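Local coordinates for uncharacterized protein, DUF633, LMOf2365_1472 (Listeria monocytogenes str. 4b F2365, PDB 3GNL), which is uncharacterised but probably acts as an S-adenosylmethionine-dependent methyltransferase that modifies N1 of adenine 22 in tRNA, at residues E23-I28 and S46-G51; L35-V40 and E72-R77; T144-L149 and F177-L182. All coordinates share one frame; numbering follows the deposited sequence. Where two conformers were deposited one is given.

Contact 1: E23-I28 and S46-G51; sequences ERIADI and SFAIAG
Glu23 meets Ser46 through the backbone: its carbonyl O accepts from Ser46 N at 2.9 Å. The Glu23 side chain leaves the backbone away from strand 47-51, and its carboxylate is held by Thr93 and Lys120. Arg24 carries the main side-chain contact. Its chain bends at chi3 (65°), which brings the guanidinium back over Phe47. There it lies flat on one face of the ring, with the two planes only 2° apart and the group centres 4.1 Å apart. The overlap is offset: NH2 sits over the rim at Phe47 CD2 (3.4 Å), while NH1 covers the ring's attachment, 3.4 Å from Phe47 CB. This is a stacked cation-pi arrangement. Arg24 NE also donates to Asp89 O. In the guanidinium plane, at its edge, a water accepts from NH1 and is also hydrogen-bonded to Ser46 OG. Ile25 then uses both backbone polar atoms, taking Phe47 O with its N and giving its O to Ile49 N. Its CG1 rests on Ala48 CB at 3.5 Å. Ala26 bonds strand 93-99 through its backbone; across this contact its CB methyl touches Ile49 CB at 4.0 Å. Asp27 repeats the pattern of Ile25: its N bonds Ile49 O at 2.8 Å and its O receives Gly51 N. With CG anti to the backbone N (chi1 -172°), Asp27 OD2 is directed to Ser30 OG in the loop that follows. Ile28 also packs on Leu82, Ile94 and Ile96. The two strands run parallel in the first beta-alpha-beta unit of a Rossmann-like fold: strand 23-28, helix 34-41 and strand 45-52. In class I methyltransferases, the loop after the first strand usually contacts S-adenosylmethionine, and it probably does so here.

Contact 2: L35-V40 and E72-R77; sequences LPCFAV and EQIDVR
The amide of Gln73 has Val40 CG1 over one face. That methyl is 3.3 Å from Gln73 OE1, so it covers the carbon-oxygen half of the group more closely than NE2. NE2 is kept in place by Ser46 O and by a water that also donates to Val40 O at 2.8 Å. The water thus ties the helix backbone to the loop before the strand. The other flat group in 72-77 is the Arg77 guanidinium. Its NH2 meets Asp75 OD2 at the edge, nearly in plane, in a 3.0 Å salt bridge along the strand, and the group has a second acidic partner in Asp89. Helix 34-41 is the crossover helix of the first beta-alpha-beta unit of a Rossmann-like fold. Here it reaches past strand 45-52 to the outermost strand, 74-78. The axes of segments 35-40 and 74-77 run nearly antiparallel, at 170°, and approach to 10.1 Å. Ile74 packs between them. CD1 is anti to CA about the CB-CG1 bond (chi2 173°), which carries it to the helix. There Ile74 CD1 lies 4.0 Å from Pro36 CB. Cys37 SG touches the same Ile74 CD1 at 4.1 Å. Val40 CG2 lies against Ile74 CG1 at 3.8 Å, the two side chains passing in opposite directions. Val65 of helix 55-67 also packs on Ile74.

Contact 3: T144-L149 and F177-L182; sequences TSEAIL and FGPCLL
Glu146 reaches from the strand to the start of helix 179-184, and every part of its side chain meets that helix or the glycine before it. CB lies against the branch of Leu181, 3.7 Å from CG, with CD2 equally near. CG passes alongside Cys180, 3.8 Å from its CB. The chain is extended beyond CG (chi2 -180°), and this sets the carboxylate beside the Gly178-Pro179 backbone. CD then faces Gly178 CA at 3.6 Å. OE1 is gripped by two backbone N-H groups. Cys180 N is the nearer, 2.7 Å from Glu146 OE1, but its bond is bent, with 135° at the hydrogen. Leu181 N lies 3.1 Å from Glu146 OE1, in a straighter bond. Both donors are on the anti side of OE1, and they approach from opposite faces of the carboxylate plane. OE2 runs past Gly178 CA and forms a salt bridge with Arg133. The arginine and the helix start together would favour a charged carboxylate in this buried place. Around this polar centre the contact is apolar. Leu181 CD2 lies over the backbone at Ala147 C (3.6 Å) and touches Ile148 CG2. Cys180 SG sits 3.9 Å from Ser145 CA. Here the strand carries a classic beta bulge, in which Thr144 and Ser145 both face Val160. Gly178, with its positive phi, ends helix 172-177. A CB there would clash with Glu146 OE1 and with the preceding carbonyl. The strand is the outermost member of the antiparallel pair 141-151 and 154-163. That pair closes the sheet as in class I methyltransferases, and helix 179-184, reached through helix 172-177, leads on to the long C-terminal helices.

Contacts 1 and 2 are both buried and lie side by side, their centres 6 Å apart. They share the first half of the sheet: contact 1 joins two neighbouring strands, and contact 2 sets the intervening helix on the next strand out. Ala48 and Ala50 pair with Asp75 to knit them together. Contact 3 lies at the other end of the same sheet, about 24 Å from contact 1 between centres, and is only partly buried. The chemistry follows the place. Strand pairing in contact 1 rests on backbone bonds, with an arginine-phenylalanine stack at one end, and helix-on-sheet contact 2 on aliphatic contacts and a water. Contact 3 relies on a carboxylate at a helix start.

Contact 1: E23-I28 and S46-G51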
loop_
_atom_site.group_PDB
_atom_site.type_symbol
_atom_site.label_atom_id
_atom_site.label_comp_id
_atom_site.label_asym_id
_atom_site.label_seq_id
_atom_site.Cartn_x
_atom_site.Cartn_y
_atom_site.Cartn_z
ATOM N N GLU A 23 -16.255 -9.888 -5.318
ATOM C CA GLU A 23 -15.773 -10.145 -3.947
ATOM C C GLU A 23 -16.509 -9.364 -2.844
ATOM O O GLU A 23 -17.115 -8.332 -3.124
ATOM C CB GLU A 23 -14.249 -9.765 -3.901
ATOM C CG GLU A 23 -13.595 -9.930 -5.322
ATOM C CD GLU A 23 -12.106 -9.628 -5.377
ATOM O OE1 GLU A 23 -11.588 -9.044 -4.410
ATOM O OE2 GLU A 23 -11.493 -9.942 -6.427
ATOM N N ARG A 24 -16.453 -9.861 -1.612
ATOM C CA ARG A 24 -16.864 -9.103 -0.427
ATOM C C ARG A 24 -15.622 -8.357 0.089
ATOM O O ARG A 24 -14.608 -8.985 0.481
ATOM C CB ARG A 24 -17.493 -9.985 0.663
ATOM C CG ARG A 24 -18.739 -10.700 0.136
ATOM C CD ARG A 24 -19.275 -11.693 1.166
ATOM N NE ARG A 24 -19.751 -11.058 2.391
ATOM C CZ ARG A 24 -20.911 -10.409 2.533
ATOM N NH1 ARG A 24 -21.762 -10.268 1.500
ATOM N NH2 ARG A 24 -21.191 -9.871 3.710
ATOM N N ILE A 25 -15.677 -7.039 0.011
ATOM C CA ILE A 25 -14.459 -6.232 0.320
ATOM C C ILE A 25 -14.613 -5.371 1.559
ATOM O O ILE A 25 -15.722 -5.018 1.965
ATOM C CB ILE A 25 -14.051 -5.362 -0.854
ATOM C CG1 ILE A 25 -15.010 -4.157 -1.010
ATOM C CG2 ILE A 25 -13.938 -6.195 -2.189
ATOM C CD1 ILE A 25 -14.600 -3.153 -2.101
ATOM N N ALA A 26 -13.495 -5.019 2.179
ATOM C CA ALA A 26 -13.477 -3.975 3.195
ATOM C C ALA A 26 -12.408 -2.950 2.861
ATOM O O ALA A 26 -11.238 -3.314 2.711
ATOM C CB ALA A 26 -13.271 -4.533 4.595
ATOM N N ASP A 27 -12.828 -1.691 2.738
ATOM C CA ASP A 27 -11.958 -0.576 2.433
ATOM C C ASP A 27 -11.720 0.237 3.709
ATOM O O ASP A 27 -12.591 1.004 4.142
ATOM C CB ASP A 27 -12.604 0.292 1.330
ATOM C CG ASP A 27 -11.681 1.371 0.809
ATOM O OD1 ASP A 27 -10.475 1.302 1.125
ATOM O OD2 ASP A 27 -12.144 2.271 0.080
ATOM N N ILE A 28 -10.518 0.101 4.248
ATOM C CA ILE A 28 -10.164 0.689 5.533
ATOM C C ILE A 28 -9.687 2.114 5.366
ATOM O O ILE A 28 -8.718 2.355 4.625
ATOM C CB ILE A 28 -9.083 -0.141 6.166
ATOM C CG1 ILE A 28 -9.500 -1.612 6.140
ATOM C CG2 ILE A 28 -8.770 0.404 7.565
ATOM C CD1 ILE A 28 -10.818 -1.965 7.015
ATOM N N SER A 46 -19.427 -7.492 -4.581
ATOM C CA SER A 46 -20.841 -7.779 -4.274
ATOM C C SER A 46 -21.310 -7.126 -2.984
ATOM O O SER A 46 -22.523 -6.983 -2.761
ATOM C CB SER A 46 -21.076 -9.285 -4.244
ATOM O OG SER A 46 -20.250 -9.904 -3.271
ATOM N N PHE A 47 -20.356 -6.714 -2.139
ATOM C CA PHE A 47 -20.628 -6.150 -0.838
ATOM C C PHE A 47 -19.351 -5.412 -0.443
ATOM O O PHE A 47 -18.259 -5.880 -0.792
ATOM C CB PHE A 47 -20.958 -7.244 0.173
ATOM C CG PHE A 47 -21.015 -6.754 1.580
ATOM C CD1 PHE A 47 -22.112 -6.031 2.041
ATOM C CD2 PHE A 47 -19.952 -6.995 2.464
ATOM C CE1 PHE A 47 -22.140 -5.561 3.375
ATOM C CE2 PHE A 47 -19.982 -6.530 3.770
ATOM C CZ PHE A 47 -21.074 -5.820 4.242
ATOM N N ALA A 48 -19.483 -4.276 0.246
ATOM C CA ALA A 48 -18.331 -3.582 0.823
ATOM C C ALA A 48 -18.617 -3.049 2.207
ATOM O O ALA A 48 -19.718 -2.564 2.475
ATOM C CB ALA A 48 -17.909 -2.444 -0.054
ATOM N N ILE A 49 -17.610 -3.087 3.066
ATOM C CA ILE A 49 -17.539 -2.266 4.285
ATOM C C ILE A 49 -16.646 -1.073 3.951
ATOM O O ILE A 49 -15.539 -1.264 3.419
ATOM C CB ILE A 49 -16.897 -3.044 5.443
ATOM C CG1 ILE A 49 -17.752 -4.289 5.799
ATOM C CG2 ILE A 49 -16.673 -2.144 6.651
ATOM C CD1 ILE A 49 -17.012 -5.315 6.708
ATOM N N ALA A 50 -17.124 0.133 4.215
ATOM C CA ALA A 50 -16.267 1.311 4.159
ATOM C C ALA A 50 -15.964 1.754 5.582
ATOM O O ALA A 50 -16.854 2.251 6.287
ATOM C CB ALA A 50 -16.928 2.401 3.354
ATOM N N GLY A 51 -14.715 1.567 6.019
ATOM C CA GLY A 51 -14.327 1.926 7.399
ATOM C C GLY A 51 -13.817 3.345 7.520
ATOM O O GLY A 51 -13.153 3.849 6.637
HETATM O O HOH W 1 -21.688 -11.088 -1.450
#

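Contact 2: L35-V40 and E72-R77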
loop_
_atom_site.group_PDB
_atom_site.type_symbol
_atom_site.label_atom_id
_atom_site.label_comp_id
_atom_site.label_asym_id
_atom_site.label_seq_id
_atom_site.Cartn_x
_atom_site.Cartn_y
_atom_site.Cartn_z
ATOM N N LEU A 35 -14.168 4.200 -3.915
ATOM C CA LEU A 35 -13.764 2.887 -4.422
ATOM C C LEU A 35 -14.825 1.797 -4.203
ATOM O O LEU A 35 -15.167 1.092 -5.162
ATOM C CB LEU A 35 -12.350 2.538 -3.919
ATOM C CG LEU A 35 -11.818 1.153 -4.282
ATOM C CD1 LEU A 35 -10.277 1.166 -4.365
ATOM C CD2 LEU A 35 -12.292 0.055 -3.388
ATOM N N PRO A 36 -15.401 1.675 -2.999
ATOM C CA PRO A 36 -16.499 0.718 -2.783
ATOM C C PRO A 36 -17.651 0.974 -3.706
ATOM O O PRO A 36 -18.218 0.018 -4.261
ATOM C CB PRO A 36 -16.901 0.981 -1.345
ATOM C CG PRO A 36 -15.626 1.457 -0.679
ATOM C CD PRO A 36 -14.918 2.262 -1.738
ATOM N N CYS A 37 -18.013 2.231 -3.931
ATOM C CA CYS A 37 -19.149 2.505 -4.828
ATOM C C CYS A 37 -18.803 2.073 -6.239
ATOM O O CYS A 37 -19.634 1.454 -6.897
ATOM C CB CYS A 37 -19.562 3.971 -4.793
ATOM S SG CYS A 37 -20.393 4.491 -3.197
ATOM N N PHE A 38 -17.599 2.402 -6.687
ATOM C CA PHE A 38 -17.162 2.065 -8.059
ATOM C C PHE A 38 -17.165 0.539 -8.242
ATOM O O PHE A 38 -17.632 0.057 -9.286
ATOM C CB PHE A 38 -15.773 2.615 -8.267
ATOM C CG PHE A 38 -15.089 2.144 -9.524
ATOM C CD1 PHE A 38 -15.274 2.841 -10.707
ATOM C CD2 PHE A 38 -14.198 1.086 -9.484
ATOM C CE1 PHE A 38 -14.597 2.452 -11.894
ATOM C CE2 PHE A 38 -13.502 0.703 -10.652
ATOM C CZ PHE A 38 -13.710 1.395 -11.845
ATOM N N ALA A 39 -16.714 -0.203 -7.241
ATOM C CA ALA A 39 -16.543 -1.634 -7.373
ATOM C C ALA A 39 -17.880 -2.359 -7.261
ATOM O O ALA A 39 -18.111 -3.398 -7.917
ATOM C CB ALA A 39 -15.564 -2.150 -6.403
ATOM N N VAL A 40 -18.785 -1.839 -6.442
ATOM C CA VAL A 40 -20.116 -2.456 -6.364
ATOM C C VAL A 40 -20.870 -2.179 -7.672
ATOM O O VAL A 40 -21.488 -3.092 -8.254
ATOM C CB VAL A 40 -20.876 -1.949 -5.123
ATOM C CG1 VAL A 40 -22.394 -2.320 -5.189
ATOM C CG2 VAL A 40 -20.249 -2.543 -3.883
ATOM N N GLU A 72 -27.809 -0.689 0.335
ATOM C CA GLU A 72 -28.081 -2.117 0.539
ATOM C C GLU A 72 -26.844 -2.997 0.343
ATOM O O GLU A 72 -26.793 -4.120 0.853
ATOM C CB GLU A 72 -29.253 -2.613 -0.333
ATOM C CG GLU A 72 -30.640 -2.154 0.163
ATOM C CD GLU A 72 -31.793 -2.826 -0.577
ATOM O OE1 GLU A 72 -32.568 -2.119 -1.253
ATOM O OE2 GLU A 72 -31.923 -4.064 -0.492
ATOM N N GLN A 73 -25.843 -2.476 -0.377
ATOM C CA GLN A 73 -24.626 -3.264 -0.670
ATOM C C GLN A 73 -23.364 -2.806 0.065
ATOM O O GLN A 73 -22.361 -3.515 0.036
ATOM C CB GLN A 73 -24.371 -3.308 -2.179
ATOM C CG GLN A 73 -25.268 -4.361 -2.892
ATOM C CD GLN A 73 -25.013 -4.444 -4.385
ATOM O OE1 GLN A 73 -25.453 -3.576 -5.141
ATOM N NE2 GLN A 73 -24.323 -5.516 -4.830
ATOM N N ILE A 74 -23.428 -1.640 0.711
ATOM C CA ILE A 74 -22.261 -1.042 1.367
ATOM C C ILE A 74 -22.604 -0.532 2.744
ATOM O O ILE A 74 -23.517 0.309 2.912
ATOM C CB ILE A 74 -21.647 0.088 0.553
ATOM C CG1 ILE A 74 -21.344 -0.392 -0.892
ATOM C CG2 ILE A 74 -20.417 0.636 1.272
ATOM C CD1 ILE A 74 -20.900 0.701 -1.769
ATOM N N ASP A 75 -21.889 -1.067 3.720
ATOM C CA ASP A 75 -22.024 -0.672 5.097
ATOM C C ASP A 75 -20.899 0.306 5.386
ATOM O O ASP A 75 -19.721 -0.001 5.168
ATOM C CB ASP A 75 -21.856 -1.865 6.042
ATOM C CG ASP A 75 -23.051 -2.850 6.031
ATOM O OD1 ASP A 75 -24.166 -2.483 5.558
ATOM O OD2 ASP A 75 -22.862 -4.001 6.520
ATOM N N VAL A 76 -21.251 1.486 5.848
ATOM C CA VAL A 76 -20.254 2.426 6.325
ATOM C C VAL A 76 -20.180 2.295 7.826
ATOM O O VAL A 76 -21.196 2.419 8.530
ATOM C CB VAL A 76 -20.558 3.867 5.906
ATOM C CG1 VAL A 76 -19.444 4.838 6.370
ATOM C CG2 VAL A 76 -20.778 3.932 4.390
ATOM N N ARG A 77 -18.977 2.029 8.321
ATOM C CA ARG A 77 -18.773 1.799 9.730
ATOM C C ARG A 77 -17.648 2.646 10.334
ATOM O O ARG A 77 -16.591 2.837 9.710
ATOM C CB ARG A 77 -18.440 0.337 9.943
ATOM C CG ARG A 77 -19.581 -0.604 9.536
ATOM C CD ARG A 77 -19.235 -2.051 9.811
ATOM N NE ARG A 77 -20.162 -2.980 9.134
ATOM C CZ ARG A 77 -20.046 -4.308 9.145
ATOM N NH1 ARG A 77 -19.016 -4.918 9.755
ATOM N NH2 ARG A 77 -20.940 -5.064 8.499
HETATM O O HOH W 2 -22.301 -5.542 -7.252
#

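Contact 3: T144-L149 and F177-L182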
loop_
_atom_site.group_PDB
_atom_site.type_symbol
_atom_site.label_atom_id
_atom_site.label_comp_id
_atom_site.label_asym_id
_atom_site.label_seq_id
_atom_site.Cartn_x
_atom_site.Cartn_y
_atom_site.Cartn_z
ATOM N N THR A 144 1.589 -10.976 -5.031
ATOM C CA THR A 144 1.219 -11.520 -6.320
ATOM C C THR A 144 1.157 -10.540 -7.454
ATOM O O THR A 144 1.300 -10.920 -8.596
ATOM C CB THR A 144 -0.135 -12.216 -6.225
ATOM O OG1 THR A 144 -1.079 -11.282 -5.717
ATOM C CG2 THR A 144 -0.031 -13.366 -5.216
ATOM N N SER A 145 0.997 -9.250 -7.138
ATOM C CA SER A 145 1.001 -8.206 -8.145
ATOM C C SER A 145 1.502 -6.950 -7.449
ATOM O O SER A 145 1.342 -6.809 -6.247
ATOM C CB SER A 145 -0.410 -7.892 -8.665
ATOM O OG SER A 145 -0.939 -8.931 -9.495
ATOM N N GLU A 146 2.124 -6.084 -8.271
ATOM C CA GLU A 146 2.429 -4.698 -7.828
ATOM C C GLU A 146 2.336 -3.765 -8.990
ATOM O O GLU A 146 2.457 -4.147 -10.172
ATOM C CB GLU A 146 3.862 -4.605 -7.252
ATOM C CG GLU A 146 4.148 -5.553 -6.085
ATOM C CD GLU A 146 5.594 -5.421 -5.546
ATOM O OE1 GLU A 146 6.524 -5.770 -6.333
ATOM O OE2 GLU A 146 5.729 -4.977 -4.393
ATOM N N ALA A 147 2.134 -2.501 -8.641
ATOM C CA ALA A 147 2.114 -1.443 -9.622
ATOM C C ALA A 147 2.807 -0.225 -9.044
ATOM O O ALA A 147 2.823 -0.025 -7.831
ATOM C CB ALA A 147 0.699 -1.085 -10.058
ATOM N N ILE A 148 3.322 0.589 -9.945
ATOM C CA ILE A 148 3.913 1.887 -9.578
ATOM C C ILE A 148 3.378 2.882 -10.571
ATOM O O ILE A 148 3.341 2.602 -11.775
ATOM C CB ILE A 148 5.494 1.850 -9.448
ATOM C CG1 ILE A 148 6.015 3.095 -8.743
ATOM C CG2 ILE A 148 6.189 1.496 -10.744
ATOM C CD1 ILE A 148 7.480 3.010 -8.301
ATOM N N LEU A 149 2.908 4.027 -10.071
ATOM C CA LEU A 149 2.353 5.017 -10.979
ATOM C C LEU A 149 2.699 6.401 -10.478
ATOM O O LEU A 149 3.113 6.583 -9.311
ATOM C CB LEU A 149 0.840 4.822 -11.144
ATOM C CG LEU A 149 -0.051 4.910 -9.903
ATOM C CD1 LEU A 149 -0.671 6.302 -9.650
ATOM C CD2 LEU A 149 -1.167 3.877 -10.023
ATOM N N PHE A 177 12.348 -2.739 -3.049
ATOM C CA PHE A 177 11.892 -2.309 -4.362
ATOM C C PHE A 177 10.566 -2.907 -4.842
ATOM O O PHE A 177 9.875 -2.325 -5.709
ATOM C CB PHE A 177 12.946 -2.559 -5.423
ATOM C CG PHE A 177 14.231 -1.818 -5.168
ATOM C CD1 PHE A 177 14.269 -0.440 -5.355
ATOM C CD2 PHE A 177 15.377 -2.500 -4.749
ATOM C CE1 PHE A 177 15.457 0.280 -5.131
ATOM C CE2 PHE A 177 16.566 -1.815 -4.521
ATOM C CZ PHE A 177 16.616 -0.416 -4.701
ATOM N N GLY A 178 10.289 -4.100 -4.330
ATOM C CA GLY A 178 9.095 -4.840 -4.757
ATOM C C GLY A 178 9.502 -5.956 -5.687
ATOM O O GLY A 178 10.093 -5.730 -6.750
ATOM N N PRO A 179 9.101 -7.201 -5.367
ATOM C CA PRO A 179 9.493 -8.297 -6.253
ATOM C C PRO A 179 8.923 -8.233 -7.670
ATOM O O PRO A 179 9.591 -8.636 -8.602
ATOM C CB PRO A 179 9.000 -9.556 -5.504
ATOM C CG PRO A 179 7.806 -9.029 -4.719
ATOM C CD PRO A 179 8.263 -7.627 -4.240
ATOM N N CYS A 180 7.700 -7.732 -7.826
ATOM C CA CYS A 180 7.111 -7.585 -9.144
ATOM C C CYS A 180 7.648 -6.351 -9.827
ATOM O O CYS A 180 7.938 -6.376 -11.024
ATOM C CB CYS A 180 5.571 -7.516 -9.042
ATOM S SG CYS A 180 4.786 -8.919 -8.096
ATOM N N LEU A 181 7.794 -5.265 -9.063
ATOM C CA LEU A 181 8.258 -4.021 -9.641
ATOM C C LEU A 181 9.681 -4.145 -10.163
ATOM O O LEU A 181 10.040 -3.570 -11.204
ATOM C CB LEU A 181 8.202 -2.877 -8.613
ATOM C CG LEU A 181 6.786 -2.529 -8.094
ATOM C CD1 LEU A 181 6.902 -1.395 -7.072
ATOM C CD2 LEU A 181 5.818 -2.143 -9.187
ATOM N N LEU A 182 10.490 -4.910 -9.453
ATOM C CA LEU A 182 11.871 -4.980 -9.951
ATOM C C LEU A 182 12.052 -5.897 -11.172
ATOM O O LEU A 182 13.016 -5.737 -11.896
ATOM C CB LEU A 182 12.867 -5.257 -8.826
ATOM C CG LEU A 182 12.900 -6.636 -8.212
ATOM C CD1 LEU A 182 13.799 -7.579 -9.054
ATOM C CD2 LEU A 182 13.456 -6.492 -6.805
#